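Local coordinates for D-3-phosphoglycerate dehydrogenase (PDB 2EKL), which binds NAD and probably oxidises 3-phosphoglycerate at its hydroxyl carbon, as expected of a D-isomer-specific 2-hydroxyacid dehydrogenase that feeds amino-acid biosynthesis, at residues 73-77 against 295-299; 242-247 against 271-277. All blocks are in the same frame, centred on the assembly; numbering follows the deposited sequence.

Contact 1: 73-77 against 295-299; sequences ARAGI and VAEMT
Thr299 and Val295, one turn apart on helix 289-309, lie against the backbone of 73-77, where strand 71-74 runs out into an inverse gamma turn centred on Ala75. CG1 of Val295 lies anti to its own backbone N (chi1 169°) and is thereby turned onto the peptide link between Ala75 and Gly76, 3.7 Å from Gly76 N. The other branch, CG2 of Val295, takes the end of the segment, meeting Ile77 CG2 at 3.9 Å. One turn on, Thr299 CG2 packs on the main chain of Ala75, 3.8 Å from its CA, and near Ala75 CB, while Ala73 CB marks the upstream limit at 4.4 Å from the same methyl. The hydrogen bonds at hand run within each segment, and none joins the two. Thr299 OG1 donates to Val295 O at 2.8 Å, tilted 30° out of the carbonyl plane; Thr299 N bonds to the same oxygen from the opposite face, so two donors grip one helix carbonyl and fix the hydroxyl's rotation. Gly76 N closes the gamma turn on Arg74 O with a weak bond of 2.8 Å. A glycine at Thr299 would probably open a gap beside Ala75 and leave Val295 O with the backbone amide as its one donor here. Backbone bonds tie Ala75 to Val52 of strand 49-52 and Gly76 to Ala97, just past strand 93-95, and helix 16-24 reaches Thr299 through Leu18. Ile77 also touches the bound NAD, so the segment leads from the sheet into the coenzyme pocket. With the Thr299 hydroxyl turned to its own helix and the strand end bonded to Val52 and Ala97, the interface rests on van der Waals fit between the branched side chains of Val295 and Thr299 and the backbone of 74-76.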
ATOM      1  N   ALA A  73     -10.297 -17.473 -28.625  1.00 23.18           N
ATOM      2  CA  ALA A  73      -9.354 -16.601 -27.937  1.00 22.50           C
ATOM      3  C   ALA A  73     -10.058 -15.715 -26.928  1.00 22.58           C
ATOM      4  O   ALA A  73     -11.010 -15.011 -27.260  1.00 23.69           O
ATOM      5  CB  ALA A  73      -8.600 -15.739 -28.948  1.00 21.72           C
ATOM      6  N   ARG A  74      -9.583 -15.763 -25.688  1.00 24.12           N
ATOM      7  CA  ARG A  74     -10.137 -14.952 -24.613  1.00 25.94           C
ATOM      8  C   ARG A  74      -9.096 -13.896 -24.263  1.00 23.95           C
ATOM      9  O   ARG A  74      -8.034 -14.218 -23.738  1.00 24.53           O
ATOM     10  CB  ARG A  74     -10.426 -15.821 -23.386  1.00 29.50           C
ATOM     11  CG  ARG A  74     -10.716 -15.041 -22.109  1.00 34.45           C
ATOM     12  CD  ARG A  74     -12.013 -14.270 -22.203  1.00 39.97           C
ATOM     13  NE  ARG A  74     -12.205 -13.374 -21.064  1.00 45.10           N
ATOM     14  CZ  ARG A  74     -12.401 -13.769 -19.810  1.00 46.32           C
ATOM     15  NH1 ARG A  74     -12.434 -15.061 -19.512  1.00 49.33           N
ATOM     16  NH2 ARG A  74     -12.570 -12.868 -18.853  1.00 48.71           N
ATOM     17  N   ALA A  75      -9.393 -12.639 -24.574  1.00 23.92           N
ATOM     18  CA  ALA A  75      -8.462 -11.559 -24.274  1.00 24.84           C
ATOM     19  C   ALA A  75      -8.629 -11.195 -22.803  1.00 24.28           C
ATOM     20  O   ALA A  75      -9.183 -10.149 -22.468  1.00 25.51           O
ATOM     21  CB  ALA A  75      -8.751 -10.349 -25.162  1.00 23.30           C
ATOM     22  N   GLY A  76      -8.157 -12.085 -21.937  1.00 24.42           N
ATOM     23  CA  GLY A  76      -8.258 -11.875 -20.503  1.00 22.71           C
ATOM     24  C   GLY A  76      -7.348 -12.820 -19.740  1.00 23.10           C
ATOM     25  O   GLY A  76      -6.631 -13.621 -20.336  1.00 22.58           O
ATOM     26  N   ILE A  77      -7.389 -12.741 -18.414  1.00 23.78           N
ATOM     27  CA  ILE A  77      -6.543 -13.575 -17.575  1.00 25.14           C
ATOM     28  C   ILE A  77      -7.244 -14.843 -17.094  1.00 27.47           C
ATOM     29  O   ILE A  77      -6.652 -15.650 -16.382  1.00 26.47           O
ATOM     30  CB  ILE A  77      -6.052 -12.779 -16.350  1.00 25.91           C
ATOM     31  CG1 ILE A  77      -7.251 -12.344 -15.501  1.00 27.52           C
ATOM     32  CG2 ILE A  77      -5.260 -11.560 -16.812  1.00 23.61           C
ATOM     33  CD1 ILE A  77      -6.885 -11.527 -14.285  1.00 29.03           C
ATOM     34  N   VAL A 295      -1.864  -8.412 -21.484  1.00 18.75           N
ATOM     35  CA  VAL A 295      -3.003  -9.275 -21.779  1.00 20.75           C
ATOM     36  C   VAL A 295      -3.233  -9.293 -23.288  1.00 21.83           C
ATOM     37  O   VAL A 295      -3.400 -10.354 -23.887  1.00 21.73           O
ATOM     38  CB  VAL A 295      -4.290  -8.785 -21.069  1.00 20.53           C
ATOM     39  CG1 VAL A 295      -5.505  -9.526 -21.614  1.00 22.14           C
ATOM     40  CG2 VAL A 295      -4.176  -9.029 -19.568  1.00 20.52           C
ATOM     41  N   ALA A 296      -3.221  -8.115 -23.900  1.00 21.03           N
ATOM     42  CA  ALA A 296      -3.425  -8.008 -25.340  1.00 21.67           C
ATOM     43  C   ALA A 296      -2.304  -8.690 -26.122  1.00 21.75           C
ATOM     44  O   ALA A 296      -2.571  -9.466 -27.045  1.00 22.46           O
ATOM     45  CB  ALA A 296      -3.529  -6.537 -25.749  1.00 21.79           C
ATOM     46  N   GLU A 297      -1.058  -8.406 -25.755  1.00 21.43           N
ATOM     47  CA  GLU A 297       0.098  -8.990 -26.438  1.00 22.38           C
ATOM     48  C   GLU A 297       0.171 -10.504 -26.303  1.00 22.59           C
ATOM     49  O   GLU A 297       0.450 -11.210 -27.273  1.00 21.06           O
ATOM     50  CB  GLU A 297       1.399  -8.390 -25.905  1.00 24.12           C
ATOM     51  CG  GLU A 297       1.486  -6.880 -26.021  1.00 29.78           C
ATOM     52  CD  GLU A 297       2.862  -6.356 -25.666  1.00 31.90           C
ATOM     53  OE1 GLU A 297       3.433  -6.820 -24.657  1.00 35.20           O
ATOM     54  OE2 GLU A 297       3.370  -5.477 -26.391  1.00 36.24           O
ATOM     55  N   MET A 298      -0.063 -11.000 -25.094  1.00 21.14           N
ATOM     56  CA  MET A 298      -0.017 -12.433 -24.850  1.00 23.12           C
ATOM     57  C   MET A 298      -1.139 -13.161 -25.571  1.00 22.29           C
ATOM     58  O   MET A 298      -0.924 -14.226 -26.147  1.00 23.85           O
ATOM     59  CB  MET A 298      -0.099 -12.716 -23.352  1.00 23.41           C
ATOM     60  CG  MET A 298       1.141 -12.312 -22.590  1.00 27.76           C
ATOM     61  SD  MET A 298       1.031 -12.818 -20.870  1.00 32.48           S
ATOM     62  CE  MET A 298       0.711 -14.581 -21.086  1.00 22.04           C
ATOM     63  N   THR A 299      -2.339 -12.593 -25.535  1.00 21.36           N
ATOM     64  CA  THR A 299      -3.469 -13.220 -26.201  1.00 20.98           C
ATOM     65  C   THR A 299      -3.189 -13.242 -27.701  1.00 21.06           C
ATOM     66  O   THR A 299      -3.477 -14.226 -28.381  1.00 19.59           O
ATOM     67  CB  THR A 299      -4.782 -12.460 -25.916  1.00 20.97           C
ATOM     68  OG1 THR A 299      -5.048 -12.483 -24.506  1.00 19.33           O
ATOM     69  CG2 THR A 299      -5.952 -13.116 -26.650  1.00 22.35           C
TER

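Contact 2: 242-247 against 271-277; sequences LLDYIK and ELLKHER
Leu272 CD2 is the main bump: it pushes into the hollow between Leu242, Leu243 and Ile246 on helix 239-247, touching Leu243 CB at 3.6 Å and Ile246 CD1 at 3.9 Å, with Leu242 CD2 a little farther off. CG of Leu272 lies anti to its carbonyl carbon (chi1 -84°), which brings this methyl across although its CB does not point straight at the partner helix. A second bump comes the other way. Ile246 CG2 sits over one face of the His275 ring, 3.6 Å from the ring centroid and 17° off the normal, a CH-pi contact displaced toward the rim, with CG2 nearest NE2 of His275. CB of Arg277 lies 4.1 Å from Ile246 CG2. Leu243 CD2 lies against the end of the Glu271 side chain, 3.9 Å from Glu271 CD, the two side chains crossing at about a right angle. At the outer rim Lys247, bent at chi3 (68°), swings NZ back to Glu271 OE2 in a 3.1 Å salt bridge that uses the syn lone pair; a water donates to Glu271 OE1 and weakly accepts from Lys247 NZ, bridging the pair a second time. The polar end of Arg277 turns elsewhere, with NH1 bonded to Val251 O. Helix 239-247 packs here against the end of helix 267-274 and the loop that leads into strand 278-280, all within the NAD-binding domain: Ile246 also touches Val251 of strand 251-256 and Val278 of strand 278-280, Trp260 adjoins Leu242 and Leu272, and Leu273 packs on Ala127 of the second subunit.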
ATOM      1  N   LEU A 242     -17.744 -14.190   7.834  1.00 16.88           N
ATOM      2  CA  LEU A 242     -16.877 -13.017   7.933  1.00 17.46           C
ATOM      3  C   LEU A 242     -17.583 -11.879   8.663  1.00 16.93           C
ATOM      4  O   LEU A 242     -17.037 -11.291   9.593  1.00 16.66           O
ATOM      5  CB  LEU A 242     -16.462 -12.541   6.536  1.00 18.94           C
ATOM      6  CG  LEU A 242     -15.649 -11.243   6.476  1.00 18.56           C
ATOM      7  CD1 LEU A 242     -14.294 -11.431   7.155  1.00 19.72           C
ATOM      8  CD2 LEU A 242     -15.470 -10.838   5.015  1.00 20.11           C
ATOM      9  N   LEU A 243     -18.800 -11.562   8.236  1.00 17.47           N
ATOM     10  CA  LEU A 243     -19.558 -10.489   8.865  1.00 18.93           C
ATOM     11  C   LEU A 243     -19.746 -10.787  10.350  1.00 19.01           C
ATOM     12  O   LEU A 243     -19.639  -9.901  11.196  1.00 19.78           O
ATOM     13  CB  LEU A 243     -20.922 -10.339   8.177  1.00 19.53           C
ATOM     14  CG  LEU A 243     -21.878  -9.288   8.753  1.00 20.83           C
ATOM     15  CD1 LEU A 243     -21.239  -7.908   8.707  1.00 21.19           C
ATOM     16  CD2 LEU A 243     -23.170  -9.298   7.955  1.00 20.94           C
ATOM     17  N   ASP A 244     -20.016 -12.051  10.656  1.00 20.97           N
ATOM     18  CA  ASP A 244     -20.213 -12.498  12.028  1.00 21.19           C
ATOM     19  C   ASP A 244     -18.977 -12.177  12.864  1.00 21.65           C
ATOM     20  O   ASP A 244     -19.070 -11.564  13.934  1.00 19.73           O
ATOM     21  CB  ASP A 244     -20.480 -14.010  12.032  1.00 24.46           C
ATOM     22  CG  ASP A 244     -20.889 -14.537  13.395  1.00 27.26           C
ATOM     23  OD1 ASP A 244     -20.934 -13.746  14.362  1.00 28.92           O
ATOM     24  OD2 ASP A 244     -21.171 -15.752  13.496  1.00 28.18           O
ATOM     25  N   TYR A 245     -17.812 -12.582  12.368  1.00 19.87           N
ATOM     26  CA  TYR A 245     -16.568 -12.352  13.082  1.00 19.02           C
ATOM     27  C   TYR A 245     -16.091 -10.903  13.100  1.00 18.85           C
ATOM     28  O   TYR A 245     -15.308 -10.520  13.968  1.00 19.51           O
ATOM     29  CB  TYR A 245     -15.488 -13.289  12.537  1.00 18.53           C
ATOM     30  CG  TYR A 245     -15.629 -14.687  13.090  1.00 19.38           C
ATOM     31  CD1 TYR A 245     -15.050 -15.035  14.313  1.00 21.72           C
ATOM     32  CD2 TYR A 245     -16.393 -15.646  12.428  1.00 21.17           C
ATOM     33  CE1 TYR A 245     -15.234 -16.305  14.864  1.00 22.18           C
ATOM     34  CE2 TYR A 245     -16.585 -16.921  12.972  1.00 23.86           C
ATOM     35  CZ  TYR A 245     -16.001 -17.239  14.188  1.00 23.58           C
ATOM     36  OH  TYR A 245     -16.180 -18.492  14.724  1.00 25.58           O
ATOM     37  N   ILE A 246     -16.552 -10.098  12.150  1.00 18.88           N
ATOM     38  CA  ILE A 246     -16.186  -8.686  12.144  1.00 20.30           C
ATOM     39  C   ILE A 246     -17.023  -8.006  13.231  1.00 21.38           C
ATOM     40  O   ILE A 246     -16.516  -7.200  14.017  1.00 20.76           O
ATOM     41  CB  ILE A 246     -16.471  -8.028  10.774  1.00 19.68           C
ATOM     42  CG1 ILE A 246     -15.403  -8.460   9.763  1.00 18.92           C
ATOM     43  CG2 ILE A 246     -16.486  -6.507  10.906  1.00 21.86           C
ATOM     44  CD1 ILE A 246     -15.579  -7.863   8.379  1.00 18.45           C
ATOM     45  N   LYS A 247     -18.304  -8.354  13.290  1.00 22.97           N
ATOM     46  CA  LYS A 247     -19.192  -7.777  14.291  1.00 24.14           C
ATOM     47  C   LYS A 247     -18.805  -8.193  15.708  1.00 25.81           C
ATOM     48  O   LYS A 247     -19.017  -7.438  16.655  1.00 25.82           O
ATOM     49  CB  LYS A 247     -20.643  -8.157  13.984  1.00 24.49           C
ATOM     50  CG  LYS A 247     -21.151  -7.504  12.703  1.00 24.92           C
ATOM     51  CD  LYS A 247     -22.535  -7.984  12.306  1.00 28.09           C
ATOM     52  CE  LYS A 247     -23.596  -7.522  13.286  1.00 29.67           C
ATOM     53  NZ  LYS A 247     -24.963  -7.828  12.777  1.00 31.08           N
ATOM     54  N   GLU A 271     -24.259  -5.017   4.285  1.00 21.27           N
ATOM     55  CA  GLU A 271     -23.815  -4.711   5.639  1.00 22.37           C
ATOM     56  C   GLU A 271     -22.289  -4.744   5.714  1.00 22.91           C
ATOM     57  O   GLU A 271     -21.673  -3.912   6.383  1.00 21.47           O
ATOM     58  CB  GLU A 271     -24.410  -5.699   6.647  1.00 25.64           C
ATOM     59  CG  GLU A 271     -24.483  -5.127   8.055  1.00 28.87           C
ATOM     60  CD  GLU A 271     -25.136  -6.064   9.051  1.00 30.24           C
ATOM     61  OE1 GLU A 271     -26.138  -6.720   8.692  1.00 32.79           O
ATOM     62  OE2 GLU A 271     -24.653  -6.129  10.200  1.00 32.87           O
ATOM     63  N   LEU A 272     -21.687  -5.710   5.026  1.00 22.36           N
ATOM     64  CA  LEU A 272     -20.232  -5.830   4.998  1.00 20.80           C
ATOM     65  C   LEU A 272     -19.627  -4.613   4.314  1.00 20.23           C
ATOM     66  O   LEU A 272     -18.732  -3.967   4.851  1.00 19.92           O
ATOM     67  CB  LEU A 272     -19.807  -7.087   4.234  1.00 22.34           C
ATOM     68  CG  LEU A 272     -19.777  -8.422   4.981  1.00 23.43           C
ATOM     69  CD1 LEU A 272     -19.527  -9.548   3.993  1.00 22.92           C
ATOM     70  CD2 LEU A 272     -18.690  -8.390   6.048  1.00 20.43           C
ATOM     71  N   LEU A 273     -20.127  -4.297   3.125  1.00 20.53           N
ATOM     72  CA  LEU A 273     -19.611  -3.164   2.368  1.00 19.90           C
ATOM     73  C   LEU A 273     -19.578  -1.857   3.157  1.00 20.71           C
ATOM     74  O   LEU A 273     -18.602  -1.112   3.082  1.00 18.77           O
ATOM     75  CB  LEU A 273     -20.425  -2.966   1.084  1.00 21.20           C
ATOM     76  CG  LEU A 273     -19.998  -1.787   0.201  1.00 21.99           C
ATOM     77  CD1 LEU A 273     -18.561  -1.989  -0.265  1.00 21.03           C
ATOM     78  CD2 LEU A 273     -20.933  -1.666  -0.987  1.00 21.50           C
ATOM     79  N   LYS A 274     -20.631  -1.585   3.925  1.00 20.69           N
ATOM     80  CA  LYS A 274     -20.704  -0.341   4.687  1.00 22.25           C
ATOM     81  C   LYS A 274     -19.947  -0.327   6.014  1.00 21.29           C
ATOM     82  O   LYS A 274     -19.815   0.728   6.638  1.00 22.16           O
ATOM     83  CB  LYS A 274     -22.170   0.029   4.950  1.00 23.87           C
ATOM     84  CG  LYS A 274     -22.865  -0.848   5.976  1.00 29.17           C
ATOM     85  CD  LYS A 274     -24.297  -0.386   6.208  1.00 32.59           C
ATOM     86  CE  LYS A 274     -25.034  -1.295   7.182  1.00 34.88           C
ATOM     87  NZ  LYS A 274     -24.484  -1.234   8.563  1.00 35.56           N
ATOM     88  N   HIS A 275     -19.448  -1.481   6.444  1.00 20.10           N
ATOM     89  CA  HIS A 275     -18.731  -1.562   7.711  1.00 19.49           C
ATOM     90  C   HIS A 275     -17.371  -0.875   7.631  1.00 19.47           C
ATOM     91  O   HIS A 275     -16.654  -1.010   6.635  1.00 17.78           O
ATOM     92  CB  HIS A 275     -18.542  -3.021   8.131  1.00 19.65           C
ATOM     93  CG  HIS A 275     -18.227  -3.186   9.583  1.00 20.22           C
ATOM     94  ND1 HIS A 275     -19.179  -3.541  10.516  1.00 21.69           N
ATOM     95  CD2 HIS A 275     -17.077  -3.001  10.273  1.00 17.75           C
ATOM     96  CE1 HIS A 275     -18.629  -3.570  11.716  1.00 20.53           C
ATOM     97  NE2 HIS A 275     -17.354  -3.246  11.597  1.00 23.42           N
ATOM     98  N   GLU A 276     -17.021  -0.143   8.687  1.00 19.87           N
ATOM     99  CA  GLU A 276     -15.754   0.579   8.729  1.00 21.14           C
ATOM    100  C   GLU A 276     -14.527  -0.329   8.680  1.00 20.15           C
ATOM    101  O   GLU A 276     -13.446   0.109   8.289  1.00 20.12           O
ATOM    102  CB  GLU A 276     -15.692   1.470   9.977  1.00 24.75           C
ATOM    103  CG  GLU A 276     -15.916   0.741  11.293  1.00 30.78           C
ATOM    104  CD  GLU A 276     -16.033   1.693  12.476  1.00 35.47           C
ATOM    105  OE1 GLU A 276     -16.900   2.595  12.437  1.00 38.73           O
ATOM    106  OE2 GLU A 276     -15.263   1.540  13.445  1.00 38.05           O
ATOM    107  N   ARG A 277     -14.694  -1.590   9.068  1.00 18.45           N
ATOM    108  CA  ARG A 277     -13.576  -2.533   9.058  1.00 17.72           C
ATOM    109  C   ARG A 277     -13.399  -3.230   7.712  1.00 18.13           C
ATOM    110  O   ARG A 277     -12.511  -4.071   7.549  1.00 18.68           O
ATOM    111  CB  ARG A 277     -13.754  -3.582  10.160  1.00 19.79           C
ATOM    112  CG  ARG A 277     -13.760  -2.992  11.554  1.00 22.21           C
ATOM    113  CD  ARG A 277     -13.579  -4.061  12.616  1.00 24.03           C
ATOM    114  NE  ARG A 277     -13.485  -3.458  13.942  1.00 28.07           N
ATOM    115  CZ  ARG A 277     -13.054  -4.096  15.025  1.00 31.83           C
ATOM    116  NH1 ARG A 277     -12.671  -5.363  14.946  1.00 31.01           N
ATOM    117  NH2 ARG A 277     -12.999  -3.460  16.188  1.00 31.64           N
TER
HETATM  118  O   HOH W   1     -27.566  -6.893  11.433  1.00 43.55           O

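In the fold
From the N terminus, the chain lays down strands of a parallel sheet, enters contact 1 at the end of the fourth, 71-74, adds strand 93-95, and then passes into the NAD-binding domain, whose seven-stranded parallel sheet has a Rossmann-type order. Within that excursion, contact 2 closes a short loop of 23 residues, from helix 239-247 through strand 251-256 to helix 267-274 and the start of strand 278-280. Contact 1 closes only when helix 289-309 returns to the first sheet, so contact 2 is nested inside a far larger loop. Their centres are 36 Å apart and their atoms do not touch: one ties the returning helix to the first sheet, the other joins neighbouring helices of the second.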